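Local structure of Phikz039 (Pseudomonas phage phikz, 3ZBQ) at residues H119-G124 / S158-I163; Q195-L200 / G264-E269; T206-F211 / F278-L283. The protein is a phage-encoded member of the tubulin family, PhuZ, built around one large mixed beta-sheet flanked by helices, with guanosine-5'-diphosphate bound in this model. All blocks are in the same frame, centred on the assembly; numbering follows the deposited sequence.

Interaction 1 (H119-G124 / S158-I163)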
loop_
_atom_site.group_PDB
_atom_site.type_symbol
_atom_site.label_atom_id
_atom_site.label_comp_id
_atom_site.label_asym_id
_atom_site.label_seq_id
_atom_site.Cartn_x
_atom_site.Cartn_y
_atom_site.Cartn_z
ATOM N N HIS A 119 -8.204 -9.647 4.835
ATOM C CA HIS A 119 -8.178 -10.896 5.587
ATOM C C HIS A 119 -7.604 -10.660 6.975
ATOM O O HIS A 119 -8.174 -11.102 7.971
ATOM C CB HIS A 119 -7.342 -11.950 4.864
ATOM C CG HIS A 119 -7.337 -13.280 5.547
ATOM N ND1 HIS A 119 -8.221 -14.284 5.217
ATOM C CD2 HIS A 119 -6.575 -13.762 6.558
ATOM C CE1 HIS A 119 -7.994 -15.336 5.986
ATOM N NE2 HIS A 119 -7.003 -15.044 6.808
ATOM N N LEU A 120 -6.473 -9.966 7.041
ATOM C CA LEU A 120 -5.819 -9.724 8.330
ATOM C C LEU A 120 -6.704 -8.902 9.261
ATOM O O LEU A 120 -6.791 -9.179 10.460
ATOM C CB LEU A 120 -4.477 -9.016 8.131
ATOM C CG LEU A 120 -3.344 -9.753 7.422
ATOM C CD1 LEU A 120 -2.339 -8.744 6.884
ATOM C CD2 LEU A 120 -2.653 -10.721 8.346
ATOM N N GLN A 121 -7.345 -7.871 8.715
ATOM C CA GLN A 121 -8.179 -6.996 9.530
ATOM C C GLN A 121 -9.428 -7.706 10.036
ATOM O O GLN A 121 -9.877 -7.463 11.162
ATOM C CB GLN A 121 -8.492 -5.679 8.796
ATOM C CG GLN A 121 -7.237 -4.813 8.684
ATOM C CD GLN A 121 -7.495 -3.358 8.378
ATOM O OE1 GLN A 121 -6.645 -2.510 8.668
ATOM N NE2 GLN A 121 -8.639 -3.054 7.762
ATOM N N GLN A 122 -9.961 -8.620 9.232
ATOM C CA GLN A 122 -11.077 -9.446 9.692
ATOM C C GLN A 122 -10.678 -10.379 10.840
ATOM O O GLN A 122 -11.534 -10.811 11.608
ATOM C CB GLN A 122 -11.683 -10.236 8.528
ATOM C CG GLN A 122 -12.413 -9.355 7.522
ATOM C CD GLN A 122 -12.832 -10.123 6.288
ATOM O OE1 GLN A 122 -12.467 -9.768 5.169
ATOM N NE2 GLN A 122 -13.596 -11.189 6.487
ATOM N N GLN A 123 -9.386 -10.684 10.956
ATOM C CA GLN A 123 -8.878 -11.482 12.084
ATOM C C GLN A 123 -8.555 -10.622 13.309
ATOM O O GLN A 123 -8.122 -11.145 14.332
ATOM C CB GLN A 123 -7.608 -12.262 11.702
ATOM C CG GLN A 123 -7.661 -12.975 10.383
ATOM C CD GLN A 123 -8.867 -13.860 10.255
ATOM O OE1 GLN A 123 -9.236 -14.560 11.198
ATOM N NE2 GLN A 123 -9.501 -13.834 9.080
ATOM N N GLY A 124 -8.739 -9.308 13.195
ATOM C CA GLY A 124 -8.438 -8.389 14.285
ATOM C C GLY A 124 -7.013 -7.846 14.304
ATOM O O GLY A 124 -6.607 -7.207 15.273
ATOM N N SER A 158 -14.054 -5.119 6.139
ATOM C CA SER A 158 -13.336 -5.596 7.319
ATOM C C SER A 158 -13.752 -4.854 8.581
ATOM O O SER A 158 -13.373 -5.261 9.687
ATOM C CB SER A 158 -11.817 -5.523 7.133
ATOM O OG SER A 158 -11.347 -4.188 7.126
ATOM N N LYS A 159 -14.524 -3.777 8.410
ATOM C CA LYS A 159 -15.035 -2.968 9.530
ATOM C C LYS A 159 -13.931 -2.327 10.363
ATOM O O LYS A 159 -14.099 -2.076 11.563
ATOM C CB LYS A 159 -15.959 -3.798 10.419
ATOM C CG LYS A 159 -16.962 -4.627 9.630
ATOM C CD LYS A 159 -17.778 -5.491 10.550
ATOM C CE LYS A 159 -18.516 -6.531 9.760
ATOM N NZ LYS A 159 -19.486 -7.260 10.617
ATOM N N VAL A 160 -12.802 -2.063 9.715
ATOM C CA VAL A 160 -11.638 -1.472 10.354
ATOM C C VAL A 160 -11.070 -0.503 9.333
ATOM O O VAL A 160 -10.869 -0.890 8.176
ATOM C CB VAL A 160 -10.565 -2.544 10.652
ATOM C CG1 VAL A 160 -9.275 -1.896 11.136
ATOM C CG2 VAL A 160 -11.058 -3.567 11.666
ATOM N N PRO A 161 -10.818 0.756 9.732
ATOM C CA PRO A 161 -10.272 1.721 8.765
ATOM C C PRO A 161 -8.969 1.210 8.159
ATOM O O PRO A 161 -8.064 0.765 8.873
ATOM C CB PRO A 161 -10.004 2.968 9.622
ATOM C CG PRO A 161 -10.951 2.826 10.785
ATOM C CD PRO A 161 -10.974 1.351 11.072
ATOM N N MET A 162 -8.881 1.241 6.837
ATOM C CA MET A 162 -7.665 0.812 6.185
ATOM C C MET A 162 -6.687 1.976 6.159
ATOM O O MET A 162 -6.996 3.046 5.635
ATOM C CB MET A 162 -7.961 0.324 4.760
ATOM C CG MET A 162 -6.753 -0.216 4.096
ATOM S SD MET A 162 -7.149 -1.088 2.589
ATOM C CE MET A 162 -5.474 -1.440 2.085
ATOM N N ILE A 163 -5.513 1.768 6.746
ATOM C CA ILE A 163 -4.515 2.820 6.870
ATOM C C ILE A 163 -3.547 2.731 5.697
ATOM O O ILE A 163 -2.888 1.706 5.500
ATOM C CB ILE A 163 -3.709 2.668 8.182
ATOM C CG1 ILE A 163 -4.629 2.740 9.397
ATOM C CG2 ILE A 163 -2.590 3.708 8.260
ATOM C CD1 ILE A 163 -3.984 2.215 10.662
HETATM O O HOH W 1 -4.925 -0.850 7.546
#
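Gln-121 reaches out of the last turn of helix 109-122 and lays its amide across the end of helix 138-158 and the first residues of the loop beyond it. Its CG stands anti to the carbonyl carbon (chi1 -70°) and the chain runs extended from there, which carries the amide out past Ser-158 and over Val-160. NE2 donates to Ser-158 OG at 3.0 Å, and the hydroxyl lies nearly in the plane of the amide. A second bond from the same nitrogen, to Val-160 O, is bent to 124° at the hydrogen and weak. The other end of the amide is held as well: OE1 accepts from a water at 2.6 Å, and that water takes the N-H of Ile-163 at the start of strand 163-168. With partners at both ends, the flat group is fixed in rotation. Here the C-terminal ends of two successive helices of the nucleotide-binding half of the tubulin fold come together. Both helices finish in Schellman motifs, at Gly-124 and Lys-159, each with positive phi. Val-160 adds an apolar touch, its CG1 meeting Gln-121 CD at 3.6 Å where the two side chains cross at an angle. Ser-158 OG has a further bond to Val-154 O, one turn back in its own helix. Beside this, Gln-122 brings only its aliphatic part, CG lying 3.9 Å from Ser-158 CB, while its OE1 turns back to Ser-118 OG.

Interaction 2 (Q195-L200 / G264-E269)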
loop_
_atom_site.group_PDB
_atom_site.type_symbol
_atom_site.label_atom_id
_atom_site.label_comp_id
_atom_site.label_asym_id
_atom_site.label_seq_id
_atom_site.Cartn_x
_atom_site.Cartn_y
_atom_site.Cartn_z
ATOM N N GLN A 195 8.716 -2.723 19.821
ATOM C CA GLN A 195 8.349 -3.081 21.196
ATOM C C GLN A 195 9.453 -2.820 22.230
ATOM O O GLN A 195 9.370 -3.304 23.372
ATOM C CB GLN A 195 7.849 -4.532 21.261
ATOM C CG GLN A 195 6.590 -4.789 20.431
ATOM C CD GLN A 195 6.147 -6.237 20.462
ATOM O OE1 GLN A 195 6.493 -6.986 21.382
ATOM N NE2 GLN A 195 5.380 -6.647 19.450
ATOM N N GLU A 196 10.457 -2.024 21.852
ATOM C CA GLU A 196 11.568 -1.699 22.760
ATOM C C GLU A 196 11.429 -0.371 23.502
ATOM O O GLU A 196 12.291 -0.019 24.306
ATOM C CB GLU A 196 12.896 -1.668 21.998
ATOM C CG GLU A 196 13.297 -2.981 21.346
ATOM C CD GLU A 196 14.475 -2.819 20.394
ATOM O OE1 GLU A 196 15.061 -1.710 20.333
ATOM O OE2 GLU A 196 14.805 -3.798 19.699
ATOM N N HIS A 197 10.368 0.377 23.237
ATOM C CA HIS A 197 10.290 1.749 23.734
ATOM C C HIS A 197 9.485 1.845 25.018
ATOM O O HIS A 197 8.405 1.263 25.122
ATOM C CB HIS A 197 9.710 2.673 22.667
ATOM C CG HIS A 197 10.327 2.480 21.322
ATOM N ND1 HIS A 197 11.668 2.695 21.088
ATOM C CD2 HIS A 197 9.796 2.076 20.143
ATOM C CE1 HIS A 197 11.936 2.438 19.817
ATOM N NE2 HIS A 197 10.814 2.069 19.222
ATOM N N GLN A 198 10.023 2.588 25.981
ATOM C CA GLN A 198 9.372 2.788 27.271
ATOM C C GLN A 198 8.022 3.443 27.087
ATOM O O GLN A 198 7.898 4.403 26.315
ATOM C CB GLN A 198 10.219 3.688 28.175
ATOM C CG GLN A 198 11.626 3.188 28.404
ATOM C CD GLN A 198 11.658 1.751 28.873
ATOM O OE1 GLN A 198 11.277 1.442 30.005
ATOM N NE2 GLN A 198 12.101 0.854 27.993
ATOM N N SER A 199 7.027 2.925 27.804
ATOM C CA SER A 199 5.677 3.489 27.834
ATOM C C SER A 199 4.883 3.275 26.554
ATOM O O SER A 199 3.783 3.801 26.418
ATOM C CB SER A 199 5.692 4.980 28.194
ATOM O OG SER A 199 6.196 5.181 29.507
ATOM N N LEU A 200 5.429 2.510 25.618
ATOM C CA LEU A 200 4.693 2.212 24.390
ATOM C C LEU A 200 4.421 0.708 24.279
ATOM O O LEU A 200 5.290 -0.065 23.864
ATOM C CB LEU A 200 5.456 2.726 23.170
ATOM C CG LEU A 200 4.735 2.540 21.830
ATOM C CD1 LEU A 200 3.417 3.293 21.855
ATOM C CD2 LEU A 200 5.615 3.009 20.655
ATOM N N GLY A 264 5.933 6.994 22.955
ATOM C CA GLY A 264 6.945 6.069 23.442
ATOM C C GLY A 264 8.266 6.785 23.632
ATOM O O GLY A 264 8.528 7.781 22.953
ATOM N N TYR A 265 9.098 6.289 24.543
ATOM C CA TYR A 265 10.396 6.905 24.794
ATOM C C TYR A 265 11.509 6.007 24.281
ATOM O O TYR A 265 11.771 4.939 24.847
ATOM C CB TYR A 265 10.559 7.225 26.284
ATOM C CG TYR A 265 9.459 8.136 26.778
ATOM C CD1 TYR A 265 9.101 9.266 26.052
ATOM C CD2 TYR A 265 8.757 7.854 27.941
ATOM C CE1 TYR A 265 8.089 10.099 26.472
ATOM C CE2 TYR A 265 7.738 8.684 28.375
ATOM C CZ TYR A 265 7.414 9.808 27.635
ATOM O OH TYR A 265 6.409 10.648 28.049
ATOM N N ALA A 266 12.133 6.434 23.182
ATOM C CA ALA A 266 13.176 5.661 22.524
ATOM C C ALA A 266 14.520 5.889 23.203
ATOM O O ALA A 266 14.821 6.996 23.646
ATOM C CB ALA A 266 13.262 6.036 21.051
ATOM N N ASP A 267 15.320 4.831 23.271
ATOM C CA ASP A 267 16.645 4.873 23.890
ATOM C C ASP A 267 17.539 5.926 23.228
ATOM O O ASP A 267 17.970 5.749 22.095
ATOM C CB ASP A 267 17.276 3.484 23.785
ATOM C CG ASP A 267 18.658 3.406 24.412
ATOM O OD1 ASP A 267 19.035 4.325 25.158
ATOM O OD2 ASP A 267 19.364 2.407 24.158
ATOM N N PRO A 268 17.839 7.024 23.942
ATOM C CA PRO A 268 18.615 8.112 23.330
ATOM C C PRO A 268 20.062 7.709 23.083
ATOM O O PRO A 268 20.778 8.361 22.319
ATOM C CB PRO A 268 18.554 9.224 24.388
ATOM C CG PRO A 268 18.398 8.495 25.678
ATOM C CD PRO A 268 17.525 7.302 25.358
ATOM N N GLU A 269 20.485 6.635 23.734
ATOM C CA GLU A 269 21.826 6.101 23.552
ATOM C C GLU A 269 21.907 5.358 22.223
ATOM O O GLU A 269 22.941 5.360 21.556
ATOM C CB GLU A 269 22.120 5.141 24.695
ATOM C CG GLU A 269 23.552 4.708 24.855
ATOM C CD GLU A 269 23.747 3.913 26.139
ATOM O OE1 GLU A 269 23.989 4.533 27.196
ATOM O OE2 GLU A 269 23.626 2.671 26.090
HETATM O O HOH W 2 13.961 2.312 22.711
HETATM O O HOH W 3 13.639 2.823 25.578
#
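Tyr-265 O is gripped twice: the backbone N of Gln-198 donates to it at 3.1 Å, and a water donates to it at 2.9 Å. The returning bond, from Tyr-265 N to Gln-198 O, measures 2.9 Å and is the straighter of the two backbone bonds, 159° at the hydrogen with the donor in the carbonyl plane. Together they make Gln-198 and Tyr-265 a single antiparallel, hydrogen-bonded bridge, by which the loop between helices 175-192 and 202-209 joins strand 260-265. That strand is outermost in the chain's sheet, with strand 239-246 as its neighbour there. Gln-198 makes this bridge from within a type II turn that runs from His-197 to Leu-200. Leu-200 CB comes down on Gly-264 CA at 3.7 Å, against a backbone with no side chain in the way.

The side chains finish the fit. His-197 has CG anti to its carbonyl carbon (chi1 -47°), which brings ND1 within 3.6 Å of Ala-266 CA; Tyr-265 O lies at the edge of the ring. ND1 also meets a water at 2.8 Å that accepts from Asp-267 N, while NE2 bonds to Ile-191 O near the end of helix 175-192. The imidazole is thus held at both nitrogens. Ser-199 OG sits 4.0 Å from Tyr-265 CE2, and the phenol extends on to bond with Asp-252 OD2. The join probably relies on its two directional main-chain bonds, with a water joining His-197 ND1 to Asp-267 N beyond the one bridge and the imidazole linking the strand's end back to the helix.

Interaction 3 (T206-F211 / F278-L283); sequences TNWAHF and FVINGL
The indole of Trp-208 lies across strand 275-281, meeting it with an edge and a face at once. At the edge, NE1 donates to Phe-278 O at 3.2 Å; the bond is bent, 138° at the hydrogen, and the carbonyl oxygen sits some way out of the ring plane. Over one face stands Ile-280 CD1, 4.1 Å from the centroid of the five-membered ring, a CH-pi contact offset toward the rim. The benzo side meets Phe-278 at its root, CZ2 to CB 3.7 Å, whereas the phenyl ring of Phe-278 leads away to helix 175-192. What swings the indole to the strand is chi1 of 158°, CG roughly opposite the backbone N. Ile-280 also serves Phe-211: with CG1 directed at the tryptophan, its other branch, CG2, meets Phe-211 CE2 at 3.9 Å, the two side chains crossing at a slant. Ile-280 therefore wedges between two aromatic rings from one short helical end. Trp-208 reaches Leu-224 and Ala-243 on the adjoining strands as well. This is helix-on-sheet packing in the C-terminal domain of the tubulin fold, with helix 202-209 laid against the sheet.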
loop_
_atom_site.group_PDB
_atom_site.type_symbol
_atom_site.label_atom_id
_atom_site.label_comp_id
_atom_site.label_asym_id
_atom_site.label_seq_id
_atom_site.Cartn_x
_atom_site.Cartn_y
_atom_site.Cartn_z
ATOM N N THR A 206 -1.947 -0.882 19.036
ATOM C CA THR A 206 -3.221 -1.409 18.539
ATOM C C THR A 206 -4.329 -0.345 18.502
ATOM O O THR A 206 -5.007 -0.177 17.493
ATOM C CB THR A 206 -3.679 -2.636 19.343
ATOM O OG1 THR A 206 -2.720 -3.694 19.179
ATOM C CG2 THR A 206 -5.045 -3.105 18.871
ATOM N N ASN A 207 -4.500 0.396 19.592
ATOM C CA ASN A 207 -5.576 1.386 19.642
ATOM C C ASN A 207 -5.258 2.699 18.939
ATOM O O ASN A 207 -6.150 3.500 18.687
ATOM C CB ASN A 207 -6.024 1.597 21.101
ATOM C CG ASN A 207 -6.703 0.364 21.659
ATOM O OD1 ASN A 207 -7.094 -0.524 20.901
ATOM N ND2 ASN A 207 -6.847 0.295 22.988
ATOM N N TRP A 208 -3.984 2.903 18.612
ATOM C CA TRP A 208 -3.578 3.999 17.742
ATOM C C TRP A 208 -4.092 3.682 16.328
ATOM O O TRP A 208 -4.713 4.521 15.667
ATOM C CB TRP A 208 -2.042 4.165 17.773
ATOM C CG TRP A 208 -1.478 4.890 16.565
ATOM C CD1 TRP A 208 -1.535 6.237 16.308
ATOM C CD2 TRP A 208 -0.797 4.297 15.443
ATOM N NE1 TRP A 208 -0.921 6.509 15.094
ATOM C CE2 TRP A 208 -0.460 5.340 14.556
ATOM C CE3 TRP A 208 -0.430 2.984 15.119
ATOM C CZ2 TRP A 208 0.219 5.101 13.345
ATOM C CZ3 TRP A 208 0.244 2.756 13.912
ATOM C CH2 TRP A 208 0.564 3.808 13.053
ATOM N N ALA A 209 -3.892 2.445 15.900
ATOM C CA ALA A 209 -4.305 2.015 14.566
ATOM C C ALA A 209 -5.819 1.786 14.508
ATOM O O ALA A 209 -6.468 2.098 13.510
ATOM C CB ALA A 209 -3.557 0.751 14.177
ATOM N N HIS A 210 -6.377 1.234 15.582
ATOM C CA HIS A 210 -7.809 0.919 15.645
ATOM C C HIS A 210 -8.578 1.975 16.444
ATOM O O HIS A 210 -9.344 1.652 17.356
ATOM C CB HIS A 210 -8.025 -0.479 16.254
ATOM C CG HIS A 210 -7.473 -1.584 15.415
ATOM N ND1 HIS A 210 -7.304 -2.870 15.891
ATOM C CD2 HIS A 210 -7.036 -1.600 14.134
ATOM C CE1 HIS A 210 -6.802 -3.626 14.934
ATOM N NE2 HIS A 210 -6.628 -2.881 13.855
ATOM N N PHE A 211 -8.359 3.236 16.095
ATOM C CA PHE A 211 -8.948 4.375 16.803
ATOM C C PHE A 211 -10.476 4.401 16.703
ATOM O O PHE A 211 -11.144 5.097 17.464
ATOM C CB PHE A 211 -8.389 5.663 16.201
ATOM C CG PHE A 211 -8.531 5.711 14.707
ATOM C CD1 PHE A 211 -9.714 6.161 14.124
ATOM C CD2 PHE A 211 -7.519 5.242 13.889
ATOM C CE1 PHE A 211 -9.865 6.168 12.733
ATOM C CE2 PHE A 211 -7.665 5.245 12.510
ATOM C CZ PHE A 211 -8.840 5.716 11.939
ATOM N N PHE A 278 3.751 9.584 13.844
ATOM C CA PHE A 278 3.052 8.758 12.887
ATOM C C PHE A 278 1.610 9.200 12.961
ATOM O O PHE A 278 0.883 8.818 13.874
ATOM C CB PHE A 278 3.255 7.290 13.249
ATOM C CG PHE A 278 4.704 6.872 13.222
ATOM C CD1 PHE A 278 5.542 7.140 14.303
ATOM C CD2 PHE A 278 5.237 6.242 12.101
ATOM C CE1 PHE A 278 6.893 6.771 14.276
ATOM C CE2 PHE A 278 6.591 5.876 12.067
ATOM C CZ PHE A 278 7.411 6.140 13.151
ATOM N N VAL A 279 1.220 10.056 12.021
ATOM C CA VAL A 279 -0.025 10.804 12.148
ATOM C C VAL A 279 -1.064 10.280 11.186
ATOM O O VAL A 279 -0.849 10.304 9.979
ATOM C CB VAL A 279 0.183 12.308 11.864
ATOM C CG1 VAL A 279 -1.103 13.081 12.168
ATOM C CG2 VAL A 279 1.327 12.853 12.704
ATOM N N ILE A 280 -2.189 9.817 11.725
ATOM C CA ILE A 280 -3.289 9.316 10.906
ATOM C C ILE A 280 -4.378 10.386 10.793
ATOM O O ILE A 280 -4.858 10.896 11.798
ATOM C CB ILE A 280 -3.898 8.022 11.505
ATOM C CG1 ILE A 280 -2.858 6.897 11.529
ATOM C CG2 ILE A 280 -5.111 7.562 10.711
ATOM C CD1 ILE A 280 -3.332 5.631 12.242
ATOM N N ASN A 281 -4.746 10.748 9.567
ATOM C CA ASN A 281 -5.912 11.610 9.354
ATOM C C ASN A 281 -6.801 11.049 8.245
ATOM O O ASN A 281 -6.459 10.052 7.622
ATOM C CB ASN A 281 -5.501 13.070 9.073
ATOM C CG ASN A 281 -5.019 13.297 7.637
ATOM O OD1 ASN A 281 -4.663 12.354 6.921
ATOM N ND2 ASN A 281 -4.985 14.564 7.222
ATOM N N GLY A 282 -7.943 11.676 8.004
ATOM C CA GLY A 282 -8.837 11.182 6.976
ATOM C C GLY A 282 -8.890 12.112 5.792
ATOM O O GLY A 282 -9.078 11.677 4.644
ATOM N N LEU A 283 -8.704 13.401 6.056
ATOM C CA LEU A 283 -8.921 14.428 5.036
ATOM C C LEU A 283 -8.017 14.277 3.816
ATOM O O LEU A 283 -8.437 14.530 2.688
ATOM C CB LEU A 283 -8.725 15.817 5.637
ATOM C CG LEU A 283 -9.214 16.986 4.788
ATOM C CD1 LEU A 283 -10.708 16.846 4.516
ATOM C CD2 LEU A 283 -8.910 18.310 5.484
#

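Interactions 1 and 3 adjoin, their centres 13 Å apart, and join the nucleotide-binding half to the C-terminal domain: Val-160 CG1 lies 3.8 Å from His-210 CD2, and Pro-161 CG is 3.8 Å from Phe-211 CZ. Interaction 2 stands apart, its centre 27 Å from that of interaction 1 and 20 Å from that of interaction 3, with no atoms touching either. It shares the sheet with interaction 3, at the outermost strand 260-265; the segments of these two alternate along the chain, and helix 202-209 comes straight after the loop of interaction 2. The bound guanosine-5'-diphosphate is about 14 Å from the side chain of Met-162 in interaction 1.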